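Local atomic coordinates of AlgX/AlgJ SGNH hydrolase-like domain-containing protein (Eubacterium siraeum, PDB entry 4NZK), a protein that is of unknown function but, as a DHHW-family member of the SGNH hydrolase clan, probably carries out hydrolysis or acyl transfer on a substrate not yet identified. Residues A[55-60]-A[210-215]; A[62-65]-A[70-73]; A[110-115]-A[144-149]; A[155-160]-A[170-175]. One frame throughout, in Å; residues are numbered along the deposited sequence.

Contact 1 (A[55-60]-A[210-215]); sequences DGVQTN and NERIKN
The carbonyl oxygen of Asp55 is gripped by both terminal nitrogens of Arg212, NH1 at 2.8 Å and NH2 at 2.9 Å from Asp55 O. The two bonds differ in quality. NH1 arrives in the carbonyl plane with a C=O...N angle of 159°, whereas NH2 stands above that plane and uses no lone pair, so the first donor is the better aimed. Asp55 O lies close to the guanidinium plane, and the use of NH1 and NH2 makes this an end-on grip on a single acceptor. A bend at chi3 (62°) turns the otherwise stretched arginine so that the edge of its guanidinium meets the corner the chain turns at Asp55. Carbon contacts are few: Val57 CG2 sits at the guanidinium edge, 3.7 Å from Arg212 NH1, and Asp55 CB lies 3.7 Å from Arg212 NH2. At the other end, Asn210 is the N-cap of helix 211-214, its OD1 accepting from Arg212 N at 3.0 Å. Cutting Arg212 back to an alanine would leave the cap in place but would probably cost Asp55 O both donors and Asp66, salt-bridged to NH2, its charge partner. The contact thus ties a short surface helix to a main-chain carbonyl, with the carboxylate of Asp66 likely to hold the guanidinium in its rotation.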
# COMPACT_ATOMS: atom_id res chain seq x y z
N ASP A 55 -4.42 6.43 29.18
CA ASP A 55 -4.47 7.85 28.80
C ASP A 55 -4.92 7.99 27.33
O ASP A 55 -4.32 8.70 26.53
CB ASP A 55 -3.12 8.58 29.04
CG ASP A 55 -2.74 8.68 30.54
OD1 ASP A 55 -3.58 8.35 31.41
OD2 ASP A 55 -1.60 9.09 30.82
N GLY A 56 -5.99 7.28 27.00
CA GLY A 56 -6.56 7.37 25.68
C GLY A 56 -7.28 8.71 25.48
O GLY A 56 -8.02 9.15 26.36
N VAL A 57 -7.00 9.36 24.36
CA VAL A 57 -7.64 10.62 23.93
C VAL A 57 -8.03 10.50 22.46
O VAL A 57 -7.21 10.06 21.65
CB VAL A 57 -6.66 11.82 24.00
CG1 VAL A 57 -7.38 13.11 23.63
CG2 VAL A 57 -6.05 11.95 25.38
N GLN A 58 -9.24 10.94 22.12
CA GLN A 58 -9.73 10.94 20.73
C GLN A 58 -9.80 12.35 20.14
O GLN A 58 -10.27 13.29 20.80
CB GLN A 58 -11.13 10.34 20.67
CG GLN A 58 -11.16 8.86 20.93
CD GLN A 58 -12.49 8.22 20.67
OE1 GLN A 58 -13.11 8.45 19.63
NE2 GLN A 58 -12.94 7.43 21.61
N THR A 59 -9.28 12.52 18.94
CA THR A 59 -9.55 13.73 18.16
C THR A 59 -9.29 13.44 16.71
O THR A 59 -8.46 12.60 16.34
CB THR A 59 -8.79 15.02 18.58
OG1 THR A 59 -9.36 16.18 17.90
CG2 THR A 59 -7.31 14.92 18.26
N ASN A 60 -10.07 14.12 15.89
CA ASN A 60 -9.90 14.09 14.44
C ASN A 60 -9.95 12.66 13.92
O ASN A 60 -9.29 12.33 12.97
CB ASN A 60 -8.62 14.80 14.02
CG ASN A 60 -8.52 14.98 12.52
OD1 ASN A 60 -9.52 15.31 11.85
ND2 ASN A 60 -7.32 14.79 11.97
N ASN A 210 -0.35 16.22 18.63
CA ASN A 210 -0.23 15.72 19.99
C ASN A 210 1.24 15.39 20.26
O ASN A 210 1.84 14.54 19.59
CB ASN A 210 -1.13 14.49 20.19
CG ASN A 210 -1.27 14.10 21.66
OD1 ASN A 210 -0.27 13.93 22.35
ND2 ASN A 210 -2.49 14.01 22.14
N GLU A 211 1.82 16.06 21.26
CA GLU A 211 3.25 15.92 21.56
C GLU A 211 3.64 14.52 21.98
O GLU A 211 4.79 14.13 21.79
CB GLU A 211 3.71 16.97 22.61
CG GLU A 211 3.59 18.38 22.07
CD GLU A 211 4.36 18.59 20.75
OE1 GLU A 211 5.54 18.19 20.71
OE2 GLU A 211 3.79 19.16 19.75
N ARG A 212 2.68 13.75 22.49
CA ARG A 212 2.97 12.37 22.89
C ARG A 212 3.44 11.55 21.70
O ARG A 212 4.25 10.64 21.86
CB ARG A 212 1.77 11.71 23.54
CG ARG A 212 1.33 12.31 24.85
CD ARG A 212 -0.09 11.98 25.20
NE ARG A 212 -0.27 10.55 25.36
CZ ARG A 212 -1.45 9.95 25.56
NH1 ARG A 212 -2.58 10.65 25.57
NH2 ARG A 212 -1.49 8.64 25.71
N ILE A 213 2.91 11.86 20.51
CA ILE A 213 3.31 11.16 19.29
C ILE A 213 4.73 11.53 18.91
O ILE A 213 5.56 10.66 18.65
CB ILE A 213 2.33 11.48 18.11
CG1 ILE A 213 0.94 10.95 18.40
CG2 ILE A 213 2.84 10.93 16.80
CD1 ILE A 213 0.82 9.44 18.46
N LYS A 214 5.03 12.84 18.93
CA LYS A 214 6.37 13.32 18.54
C LYS A 214 7.44 12.79 19.48
O LYS A 214 8.57 12.55 19.06
CB LYS A 214 6.38 14.87 18.48
CG LYS A 214 7.69 15.52 18.07
CD LYS A 214 7.64 17.02 18.31
CE LYS A 214 9.00 17.66 18.11
NZ LYS A 214 9.54 17.37 16.75
N ASN A 215 7.07 12.59 20.72
CA ASN A 215 8.01 12.17 21.74
C ASN A 215 8.26 10.67 21.80
O ASN A 215 9.10 10.24 22.59
CB ASN A 215 7.55 12.67 23.11
CG ASN A 215 7.63 14.21 23.22
OD1 ASN A 215 8.39 14.86 22.50
ND2 ASN A 215 6.87 14.77 24.13

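Contact 2 (A[62-65]-A[70-73]); sequences QLVV and HTWG
Val65 and Trp72 form a hydrogen-bonded antiparallel pair in strands whose axes approach to 4.8 Å and run at 177° to each other. This is the ladder of the beta hairpin 62-67/70-75, the inner and one outer strand of a three-stranded meander begun by strand 53-59. Val65 N donates to Trp72 O at 3.0 Å, and Trp72 N returns a nearly straight bond to Val65 O at 2.8 Å. Val64 and Gly73 follow as a non-hydrogen-bonded pair, brought close enough for Gly73 CA to meet Leu63 O at 3.3 Å in a CA-H...O contact; Val64 CA makes another to Trp72 O. On the sheet face bearing Val64, Val64 CG1 touches Thr71 CG2, 3.8 Å away. Both methyls stand anti to their own backbone nitrogens, which turns the two branches together, and Arg212 of the short helix 211-214 lies against both residues. Thr71 OG1 instead hydrogen-bonds the carboxylate of Asp66. The other face carries Val65 and Trp72, but they meet loosely, Val65 CG1 reaching Trp72 CB at 4.5 Å. The indole itself swings away from Val65 (chi1 -72°) and meets the ring of Tyr114 and the side chain of Arg160, joining the hairpin to the body of the domain. Close to the start of that side chain, Trp72 CB rests 3.7 Å from Val65 O, the same oxygen that accepts the bond from Trp72 N.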
# COMPACT_ATOMS: atom_id res chain seq x y z
N GLN A 62 -8.91 9.97 15.37
CA GLN A 62 -7.76 9.21 15.83
C GLN A 62 -7.87 8.98 17.33
O GLN A 62 -8.45 9.76 18.07
CB GLN A 62 -6.45 9.97 15.57
CG GLN A 62 -6.37 10.71 14.25
CD GLN A 62 -6.53 9.82 13.05
OE1 GLN A 62 -5.85 8.81 12.92
NE2 GLN A 62 -7.43 10.21 12.15
N LEU A 63 -7.24 7.91 17.77
CA LEU A 63 -7.02 7.64 19.20
C LEU A 63 -5.53 7.70 19.47
O LEU A 63 -4.73 7.02 18.82
CB LEU A 63 -7.54 6.24 19.52
CG LEU A 63 -7.29 5.69 20.95
CD1 LEU A 63 -8.08 6.50 21.97
CD2 LEU A 63 -7.62 4.21 21.09
N VAL A 64 -5.16 8.51 20.46
CA VAL A 64 -3.83 8.52 21.00
C VAL A 64 -3.89 7.78 22.32
O VAL A 64 -4.66 8.15 23.21
CB VAL A 64 -3.33 9.94 21.21
CG1 VAL A 64 -1.94 9.91 21.84
CG2 VAL A 64 -3.29 10.67 19.89
N VAL A 65 -3.09 6.73 22.44
CA VAL A 65 -3.15 5.88 23.63
C VAL A 65 -1.82 5.20 23.87
O VAL A 65 -1.09 4.93 22.93
CB VAL A 65 -4.29 4.85 23.45
CG1 VAL A 65 -4.04 3.97 22.23
CG2 VAL A 65 -4.57 4.03 24.71
N HIS A 70 4.38 2.36 25.12
CA HIS A 70 4.61 3.13 23.89
C HIS A 70 3.31 3.83 23.48
O HIS A 70 2.24 3.26 23.60
CB HIS A 70 5.08 2.27 22.70
CG HIS A 70 6.57 1.99 22.66
ND1 HIS A 70 7.51 2.96 22.39
CD2 HIS A 70 7.25 0.83 22.78
CE1 HIS A 70 8.71 2.42 22.38
NE2 HIS A 70 8.58 1.13 22.62
N THR A 71 3.45 5.04 22.99
CA THR A 71 2.30 5.79 22.51
C THR A 71 2.01 5.41 21.07
O THR A 71 2.89 5.42 20.19
CB THR A 71 2.56 7.29 22.59
OG1 THR A 71 2.88 7.64 23.95
CG2 THR A 71 1.34 8.09 22.12
N TRP A 72 0.74 5.16 20.83
CA TRP A 72 0.24 4.93 19.49
C TRP A 72 -0.75 6.02 19.09
O TRP A 72 -1.48 6.54 19.93
CB TRP A 72 -0.56 3.64 19.45
CG TRP A 72 0.21 2.40 19.56
CD1 TRP A 72 0.88 1.93 20.65
CD2 TRP A 72 0.30 1.37 18.56
NE1 TRP A 72 1.42 0.71 20.37
CE2 TRP A 72 1.08 0.34 19.10
CE3 TRP A 72 -0.16 1.26 17.24
CZ2 TRP A 72 1.38 -0.83 18.38
CZ3 TRP A 72 0.13 0.10 16.54
CH2 TRP A 72 0.91 -0.91 17.12
N GLY A 73 -0.79 6.32 17.79
CA GLY A 73 -1.89 7.04 17.17
C GLY A 73 -2.54 6.04 16.23
O GLY A 73 -1.85 5.47 15.36

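Contact 3 (A[110-115]-A[144-149]); sequences AGAYYL and DGYAAL
Tyr113 reaches across to Tyr146 and Leu149, and each step along its side chain meets something different. Its CB rests over the rim of one face of its neighbour Tyr114. With CG turned beside the backbone N (chi1 -50°), the ring then extends toward the helix 145-150, one face lying over Ala112 CB. On the ring, CE1 approaches Tyr146 CZ at 3.8 Å, and CE2 meets Leu149 CB at 3.9 Å. The two tyrosine side chains run antiparallel alongside each other, their ring planes inclined at 47°. Both helices follow neighbouring parallel strands, 101-107 and 141-142, of the mixed sheet, consistent with the alpha/beta fold of SGNH hydrolases; Asp144 OD1 caps the second helix by accepting from Ala147 N. At the tip, Tyr113 OH donates to Tyr146 O at 2.8 Å, in the carbonyl plane and on a lone pair. The same hydroxyl oxygen lies 3.5 Å above the centre of the Tyr146 ring. With an alanine here the acceptor carbonyl would remain, but losing the Tyr146 ring would probably uncover one side of the Tyr113 hydroxyl and leave Ala112 CB only the Tyr113 ring of the two it touches. Leu149 CB packs 3.4 Å from Tyr113 OH.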
# COMPACT_ATOMS: atom_id res chain seq x y z
N ALA A 110 -3.79 -0.16 11.33
CA ALA A 110 -3.37 -0.82 12.56
C ALA A 110 -4.50 -1.15 13.52
O ALA A 110 -4.40 -2.09 14.29
CB ALA A 110 -2.30 -0.01 13.27
N GLY A 111 -5.57 -0.35 13.50
CA GLY A 111 -6.67 -0.52 14.40
C GLY A 111 -7.39 -1.83 14.25
O GLY A 111 -8.13 -2.25 15.16
N ALA A 112 -7.22 -2.52 13.12
CA ALA A 112 -7.79 -3.86 13.02
C ALA A 112 -7.21 -4.84 14.04
O ALA A 112 -7.90 -5.79 14.46
CB ALA A 112 -7.54 -4.45 11.67
N TYR A 113 -5.95 -4.61 14.42
CA TYR A 113 -5.22 -5.54 15.25
C TYR A 113 -4.81 -5.05 16.63
O TYR A 113 -4.66 -5.85 17.55
CB TYR A 113 -3.95 -5.97 14.53
CG TYR A 113 -4.16 -6.44 13.11
CD1 TYR A 113 -4.91 -7.58 12.85
CD2 TYR A 113 -3.61 -5.78 12.05
CE1 TYR A 113 -5.14 -8.00 11.54
CE2 TYR A 113 -3.81 -6.20 10.74
CZ TYR A 113 -4.58 -7.33 10.49
OH TYR A 113 -4.78 -7.72 9.19
N TYR A 114 -4.59 -3.75 16.77
CA TYR A 114 -3.94 -3.18 17.95
C TYR A 114 -4.77 -2.26 18.83
O TYR A 114 -4.24 -1.72 19.79
CB TYR A 114 -2.71 -2.42 17.48
CG TYR A 114 -1.66 -3.34 16.87
CD1 TYR A 114 -0.91 -4.18 17.65
CD2 TYR A 114 -1.42 -3.35 15.53
CE1 TYR A 114 0.06 -5.01 17.10
CE2 TYR A 114 -0.45 -4.15 14.96
CZ TYR A 114 0.29 -4.99 15.75
OH TYR A 114 1.24 -5.77 15.14
N LEU A 115 -6.04 -2.08 18.51
CA LEU A 115 -6.90 -1.26 19.36
C LEU A 115 -7.04 -1.91 20.72
O LEU A 115 -7.33 -3.11 20.80
CB LEU A 115 -8.25 -1.06 18.65
CG LEU A 115 -9.14 0.10 19.03
CD1 LEU A 115 -8.42 1.44 18.83
CD2 LEU A 115 -10.41 0.01 18.22
N ASP A 144 -5.95 -12.43 0.29
CA ASP A 144 -6.26 -12.25 1.70
C ASP A 144 -5.07 -11.67 2.48
O ASP A 144 -4.40 -12.35 3.27
CB ASP A 144 -6.74 -13.54 2.33
CG ASP A 144 -7.51 -13.32 3.63
OD1 ASP A 144 -7.46 -12.20 4.22
OD2 ASP A 144 -8.14 -14.33 4.07
N GLY A 145 -4.83 -10.40 2.23
CA GLY A 145 -3.81 -9.64 2.95
C GLY A 145 -4.14 -9.52 4.41
O GLY A 145 -3.23 -9.54 5.25
N TYR A 146 -5.42 -9.38 4.73
CA TYR A 146 -5.84 -9.30 6.13
C TYR A 146 -5.34 -10.48 6.96
O TYR A 146 -4.78 -10.31 8.02
CB TYR A 146 -7.36 -9.21 6.22
CG TYR A 146 -7.84 -8.97 7.62
CD1 TYR A 146 -7.90 -9.98 8.58
CD2 TYR A 146 -8.20 -7.71 7.99
CE1 TYR A 146 -8.33 -9.69 9.87
CE2 TYR A 146 -8.59 -7.43 9.28
CZ TYR A 146 -8.66 -8.40 10.21
OH TYR A 146 -9.08 -8.04 11.48
N ALA A 147 -5.54 -11.68 6.45
CA ALA A 147 -5.12 -12.87 7.15
C ALA A 147 -3.61 -12.97 7.22
O ALA A 147 -3.07 -13.48 8.20
CB ALA A 147 -5.70 -14.13 6.51
N ALA A 148 -2.94 -12.51 6.17
CA ALA A 148 -1.48 -12.56 6.16
C ALA A 148 -0.92 -11.69 7.27
O ALA A 148 -0.03 -12.09 8.00
CB ALA A 148 -0.96 -12.12 4.82
N LEU A 149 -1.48 -10.51 7.46
CA LEU A 149 -0.98 -9.61 8.50
C LEU A 149 -1.36 -10.10 9.88
O LEU A 149 -0.57 -9.98 10.82
CB LEU A 149 -1.53 -8.23 8.27
CG LEU A 149 -0.96 -7.52 7.04
CD1 LEU A 149 -1.95 -6.44 6.56
CD2 LEU A 149 0.42 -6.87 7.33

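Contact 4 (A[155-160]-A[170-175]); sequences EYIYTR and AYYAAK
Tyr172 OH donates to Glu155 OE1 over 2.5 Å, a short bond that takes the syn lone pair, on the side of the second carboxylate oxygen. The carboxylate is turned steeply against the phenol, the two planes 77° apart, while OE1 itself stays near the ring plane at the edge. Lower on that edge, Ile157 CG2 touches Tyr172 CD2 at 4.0 Å and is equally close to CE2. The phenol is therefore met along one rim by a polar group at its end and a methyl at its side. Ile157 holds this methyl anti to its carbonyl carbon, with CG1 placed between the backbone N and carbonyl carbon (chi1 49°), and CG2 is the branch left to face the ring. Between the two segments runs the Asp-His-His-Trp sequence from which the DHHW family takes its name; the contact therefore brackets that sequence, which is probably part of the active site as in other SGNH hydrolases, and fastens its approach to helix 167-180. Tyr156, the centre of an inverse gamma turn, separates the two touching residues; the weak bond from Ile157 N to Glu155 O belongs to that turn, which leaves both side chains on the side of the same tyrosine. Tyr171 CD2, from the preceding residue, lies 4.0 Å above one face of the Tyr172 ring. Farther out, His152 stacks on Tyr172 and hydrogen-bonds Glu155 OE2 through ND1, so that one imidazole positions both partners. Leu168 packs against Glu155 and Ile157, and Ile157 pairs through its backbone with Glu166.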
# COMPACT_ATOMS: atom_id res chain seq x y z
N GLU A 155 5.02 -9.06 15.51
CA GLU A 155 6.14 -8.43 14.89
C GLU A 155 5.87 -6.93 14.66
O GLU A 155 4.76 -6.45 14.87
CB GLU A 155 6.47 -9.13 13.57
CG GLU A 155 6.82 -10.62 13.74
CD GLU A 155 6.75 -11.36 12.44
OE1 GLU A 155 7.30 -10.85 11.44
OE2 GLU A 155 6.08 -12.43 12.41
N TYR A 156 6.89 -6.19 14.25
CA TYR A 156 6.79 -4.73 14.08
C TYR A 156 6.31 -4.46 12.64
O TYR A 156 7.03 -3.93 11.79
CB TYR A 156 8.14 -4.10 14.36
CG TYR A 156 8.19 -2.60 14.62
CD1 TYR A 156 7.10 -1.76 14.41
CD2 TYR A 156 9.37 -2.04 15.06
CE1 TYR A 156 7.19 -0.40 14.67
CE2 TYR A 156 9.47 -0.68 15.32
CZ TYR A 156 8.38 0.14 15.12
OH TYR A 156 8.53 1.48 15.38
N ILE A 157 5.05 -4.81 12.41
CA ILE A 157 4.47 -4.76 11.08
C ILE A 157 3.78 -3.44 10.78
O ILE A 157 3.60 -3.06 9.61
CB ILE A 157 3.49 -5.93 10.80
CG1 ILE A 157 2.49 -6.10 11.93
CG2 ILE A 157 4.31 -7.20 10.55
CD1 ILE A 157 1.27 -6.91 11.50
N TYR A 158 3.38 -2.73 11.84
CA TYR A 158 2.75 -1.42 11.69
C TYR A 158 3.52 -0.37 12.47
O TYR A 158 4.10 -0.64 13.49
CB TYR A 158 1.29 -1.41 12.16
CG TYR A 158 0.30 -1.99 11.17
CD1 TYR A 158 -0.00 -3.35 11.15
CD2 TYR A 158 -0.34 -1.14 10.23
CE1 TYR A 158 -0.87 -3.84 10.22
CE2 TYR A 158 -1.25 -1.65 9.31
CZ TYR A 158 -1.50 -3.02 9.33
OH TYR A 158 -2.36 -3.63 8.43
N THR A 159 3.54 0.84 11.95
CA THR A 159 4.12 1.95 12.72
C THR A 159 3.14 2.38 13.81
O THR A 159 1.93 2.11 13.71
CB THR A 159 4.42 3.14 11.85
OG1 THR A 159 3.19 3.69 11.41
CG2 THR A 159 5.28 2.71 10.65
N ARG A 160 3.67 3.01 14.86
CA ARG A 160 2.86 3.60 15.89
C ARG A 160 2.48 5.05 15.55
O ARG A 160 1.48 5.55 16.06
CB ARG A 160 3.58 3.61 17.23
CG ARG A 160 3.76 2.24 17.83
CD ARG A 160 4.37 2.31 19.23
NE ARG A 160 5.79 2.63 19.12
CZ ARG A 160 6.32 3.85 19.20
NH1 ARG A 160 5.60 4.93 19.48
NH2 ARG A 160 7.60 3.99 18.98
N ALA A 170 4.15 -4.66 4.85
CA ALA A 170 3.95 -4.67 3.40
C ALA A 170 4.53 -5.93 2.79
O ALA A 170 3.97 -6.44 1.81
CB ALA A 170 4.57 -3.46 2.77
N TYR A 171 5.65 -6.42 3.34
CA TYR A 171 6.23 -7.67 2.86
C TYR A 171 5.27 -8.83 2.99
O TYR A 171 5.14 -9.65 2.06
CB TYR A 171 7.51 -8.00 3.65
CG TYR A 171 8.10 -9.34 3.35
CD1 TYR A 171 8.83 -9.56 2.17
CD2 TYR A 171 7.88 -10.42 4.18
CE1 TYR A 171 9.37 -10.82 1.87
CE2 TYR A 171 8.43 -11.69 3.90
CZ TYR A 171 9.16 -11.89 2.73
OH TYR A 171 9.75 -13.13 2.46
N TYR A 172 4.61 -8.96 4.14
CA TYR A 172 3.66 -10.07 4.29
C TYR A 172 2.49 -10.00 3.32
O TYR A 172 2.00 -11.03 2.86
CB TYR A 172 3.19 -10.20 5.71
CG TYR A 172 4.27 -10.70 6.64
CD1 TYR A 172 4.88 -11.93 6.45
CD2 TYR A 172 4.69 -9.94 7.71
CE1 TYR A 172 5.90 -12.38 7.30
CE2 TYR A 172 5.69 -10.37 8.56
CZ TYR A 172 6.28 -11.60 8.37
OH TYR A 172 7.25 -12.07 9.25
N ALA A 173 2.02 -8.79 3.03
CA ALA A 173 0.96 -8.63 2.05
C ALA A 173 1.48 -8.93 0.65
O ALA A 173 0.83 -9.68 -0.11
CB ALA A 173 0.37 -7.24 2.15
N ALA A 174 2.68 -8.43 0.33
CA ALA A 174 3.29 -8.72 -0.97
C ALA A 174 3.47 -10.22 -1.13
O ALA A 174 3.25 -10.79 -2.21
CB ALA A 174 4.62 -7.99 -1.13
N LYS A 175 3.90 -10.87 -0.05
CA LYS A 175 4.09 -12.32 -0.08
C LYS A 175 2.80 -13.06 -0.40
O LYS A 175 2.80 -14.00 -1.19
CB LYS A 175 4.65 -12.76 1.27
CG LYS A 175 4.83 -14.27 1.40
CD LYS A 175 5.57 -14.68 2.67
CE LYS A 175 5.69 -16.20 2.77
NZ LYS A 175 6.73 -16.53 3.76

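How the contacts relate
Contacts 1 and 2 meet at the three-stranded meander, their centres 6 Å apart: Val57 O probably bonds to Val64 N at 2.8 Å, and contact 2 is nested in the chain loop that contact 1 closes. Contacts 3 and 4, with centres 9 Å apart, meet where Leu149 CD1 lies 3.4 Å from Tyr158 OH. Between the pairs, Leu63 CD2 packs 3.7 Å from Leu115 CD1, and Gly73 N probably bonds to Arg160 O at 3.0 Å. Arg160 therefore links the hairpin to the chain that leads into the family's signature sequence, probably part of the active site; contact 1 stays peripheral, its centre about 23 Å from that of contact 4.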